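Local coordinates for DCN1-like protein 3 (Homo sapiens, PDB 4GBA) that contributes to cullin neddylation by promoting NEDD8 transfer from N-terminally acetylated E2 enzymes to cullin–RBX complexes through its DCUN1 (PONY) domain, at residues K97-Y100 against R101-Q105. Sequence-based numbering, arbitrary orientation.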
ATOM      1  N   LYS A  97       0.411  -6.654   9.947  1.00 42.73           N
ATOM      2  CA  LYS A  97      -0.669  -5.801  10.436  1.00 42.76           C
ATOM      3  C   LYS A  97      -0.216  -4.357  10.429  1.00 38.92           C
ATOM      4  O   LYS A  97      -0.988  -3.466  10.086  1.00 37.14           O
ATOM      5  CB  LYS A  97      -1.127  -6.214  11.846  1.00 45.72           C
ATOM      6  CG  LYS A  97      -2.108  -7.382  11.844  1.00 51.03           C
ATOM      7  CD  LYS A  97      -2.222  -8.056  13.209  1.00 59.31           C
ATOM      8  CE  LYS A  97      -3.160  -7.307  14.146  1.00 65.86           C
ATOM      9  NZ  LYS A  97      -3.310  -8.021  15.450  1.00 73.93           N
ATOM     10  N   ASP A  98       1.040  -4.128  10.808  1.00 38.08           N
ATOM     11  CA  ASP A  98       1.569  -2.769  10.849  1.00 41.41           C
ATOM     12  C   ASP A  98       1.726  -2.189   9.438  1.00 37.71           C
ATOM     13  O   ASP A  98       1.373  -1.037   9.194  1.00 34.14           O
ATOM     14  CB  ASP A  98       2.897  -2.702  11.612  1.00 36.87           C
ATOM     15  CG  ASP A  98       3.408  -1.272  11.768  1.00 40.93           C
ATOM     16  OD1 ASP A  98       2.903  -0.551  12.660  1.00 52.28           O
ATOM     17  OD2 ASP A  98       4.310  -0.861  11.000  1.00 38.14           O
ATOM     18  N   LEU A  99       2.260  -2.995   8.525  1.00 31.87           N
ATOM     19  CA  LEU A  99       2.414  -2.594   7.142  1.00 35.03           C
ATOM     20  C   LEU A  99       1.049  -2.276   6.531  1.00 35.78           C
ATOM     21  O   LEU A  99       0.883  -1.272   5.821  1.00 31.08           O
ATOM     22  CB  LEU A  99       3.098  -3.708   6.350  1.00 34.19           C
ATOM     23  CG  LEU A  99       2.923  -3.616   4.836  1.00 32.41           C
ATOM     24  CD1 LEU A  99       3.718  -2.445   4.275  1.00 30.90           C
ATOM     25  CD2 LEU A  99       3.328  -4.923   4.197  1.00 34.06           C
ATOM     26  N   TYR A 100       0.078  -3.143   6.824  1.00 34.69           N
ATOM     27  CA  TYR A 100      -1.316  -2.947   6.422  1.00 35.25           C
ATOM     28  C   TYR A 100      -1.941  -1.630   6.932  1.00 37.20           C
ATOM     29  O   TYR A 100      -2.625  -0.936   6.171  1.00 38.90           O
ATOM     30  CB  TYR A 100      -2.167  -4.158   6.827  1.00 35.94           C
ATOM     31  CG  TYR A 100      -3.575  -4.133   6.262  1.00 37.48           C
ATOM     32  CD1 TYR A 100      -3.837  -4.595   4.975  1.00 34.66           C
ATOM     33  CD2 TYR A 100      -4.643  -3.651   7.014  1.00 37.71           C
ATOM     34  CE1 TYR A 100      -5.118  -4.571   4.445  1.00 35.55           C
ATOM     35  CE2 TYR A 100      -5.943  -3.622   6.491  1.00 37.28           C
ATOM     36  CZ  TYR A 100      -6.171  -4.085   5.209  1.00 37.79           C
ATOM     37  OH  TYR A 100      -7.449  -4.057   4.684  1.00 35.05           O
ATOM     38  N   ARG A 101      -1.710  -1.275   8.197  1.00 32.31           N
ATOM     39  CA  ARG A 101      -2.215  -0.000   8.715  1.00 34.06           C
ATOM     40  C   ARG A 101      -1.520   1.196   8.057  1.00 36.05           C
ATOM     41  O   ARG A 101      -2.175   2.188   7.719  1.00 39.33           O
ATOM     42  CB  ARG A 101      -2.089   0.086  10.246  1.00 39.89           C
ATOM     43  CG  ARG A 101      -2.574  -1.164  10.981  1.00 53.67           C
ATOM     44  CD  ARG A 101      -2.489  -1.033  12.526  1.00 60.16           C
ATOM     45  NE  ARG A 101      -3.828  -0.926  13.115  1.00 73.37           N
ATOM     46  CZ  ARG A 101      -4.186  -1.398  14.310  1.00 68.77           C
ATOM     47  NH1 ARG A 101      -3.299  -2.029  15.080  1.00 59.92           N
ATOM     48  NH2 ARG A 101      -5.446  -1.242  14.728  1.00 51.41           N
ATOM     49  N   PHE A 102      -0.194   1.104   7.903  1.00 35.26           N
ATOM     50  CA  PHE A 102       0.616   2.111   7.214  1.00 33.51           C
ATOM     51  C   PHE A 102       0.143   2.329   5.767  1.00 32.61           C
ATOM     52  O   PHE A 102       0.142   3.453   5.273  1.00 33.69           O
ATOM     53  CB  PHE A 102       2.115   1.716   7.199  1.00 31.88           C
ATOM     54  CG  PHE A 102       2.938   2.520   6.216  1.00 33.92           C
ATOM     55  CD1 PHE A 102       3.455   3.762   6.570  1.00 31.36           C
ATOM     56  CD2 PHE A 102       3.152   2.057   4.920  1.00 33.22           C
ATOM     57  CE1 PHE A 102       4.188   4.514   5.666  1.00 29.92           C
ATOM     58  CE2 PHE A 102       3.884   2.808   4.012  1.00 32.76           C
ATOM     59  CZ  PHE A 102       4.402   4.038   4.389  1.00 30.90           C
ATOM     60  N   THR A 103      -0.235   1.252   5.091  1.00 28.45           N
ATOM     61  CA  THR A 103      -0.583   1.335   3.673  1.00 34.49           C
ATOM     62  C   THR A 103      -1.796   2.258   3.437  1.00 36.12           C
ATOM     63  O   THR A 103      -1.868   2.943   2.416  1.00 31.52           O
ATOM     64  CB  THR A 103      -0.794  -0.077   3.056  1.00 34.65           C
ATOM     65  OG1 THR A 103       0.423  -0.835   3.166  1.00 30.10           O
ATOM     66  CG2 THR A 103      -1.207   0.012   1.583  1.00 33.79           C
ATOM     67  N   PHE A 104      -2.725   2.300   4.397  1.00 34.55           N
ATOM     68  CA  PHE A 104      -3.874   3.179   4.269  1.00 35.02           C
ATOM     69  C   PHE A 104      -3.432   4.643   4.321  1.00 38.27           C
ATOM     70  O   PHE A 104      -3.795   5.447   3.450  1.00 37.24           O
ATOM     71  CB  PHE A 104      -4.943   2.899   5.333  1.00 34.65           C
ATOM     72  CG  PHE A 104      -6.111   3.837   5.248  1.00 35.09           C
ATOM     73  CD1 PHE A 104      -7.215   3.529   4.470  1.00 33.71           C
ATOM     74  CD2 PHE A 104      -6.077   5.062   5.889  1.00 35.12           C
ATOM     75  CE1 PHE A 104      -8.277   4.419   4.364  1.00 37.05           C
ATOM     76  CE2 PHE A 104      -7.145   5.958   5.772  1.00 35.16           C
ATOM     77  CZ  PHE A 104      -8.235   5.633   5.018  1.00 33.66           C
ATOM     78  N   GLN A 105      -2.639   4.966   5.341  1.00 37.99           N
ATOM     79  CA  GLN A 105      -2.106   6.311   5.564  1.00 40.96           C
ATOM     80  C   GLN A 105      -1.243   6.789   4.387  1.00 40.41           C
ATOM     81  O   GLN A 105      -1.258   7.967   4.002  1.00 42.46           O
ATOM     82  CB  GLN A 105      -1.271   6.322   6.859  1.00 38.06           C
ATOM     83  CG  GLN A 105      -1.082   7.707   7.460  1.00 43.31           C
ATOM     84  CD  GLN A 105      -2.417   8.447   7.655  1.00 54.77           C
ATOM     85  OE1 GLN A 105      -3.425   7.850   8.057  1.00 49.88           O
ATOM     86  NE2 GLN A 105      -2.426   9.747   7.348  1.00 55.01           N
TER
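Two consecutive turns of helix 93-107, a central helix of the DCUN1 (PONY) domain, meet here through i to i+4 backbone bonds and one side-chain hydroxyl. Phe102 N gives Asp98 O a nearly straight bond of 3.0 Å (N-H...O 170°), and Arg101 N reaches Lys97 O at the same spacing. Leu99 O carries a double load. It accepts Thr103 N at 2.9 Å, in a more bent bond, and also Thr103 OG1 at 2.7 Å. The two donors approach from opposite faces of the carbonyl plane, the hydroxyl lying 42° out of it. This position follows from chi1 of -61°, which sets OG1 beside its own backbone N and turns it back toward the preceding turn; the buried hydroxyl is thus satisfied within the helix. Leu99 CD1 lies 3.8 Å from the same OG1, while both side chains also pack on Val129 of helix 119-129. Tyr100 and Phe102 diverge: the Tyr100 ring stacks on Trp160 and its OH bonds to Trp160 O and Trp126 NE1, whereas Phe102 meets Trp49. On the exposed side, Arg101 runs its aliphatic stem past the Lys97 carbonyl, CD lying 3.8 Å from Lys97 O.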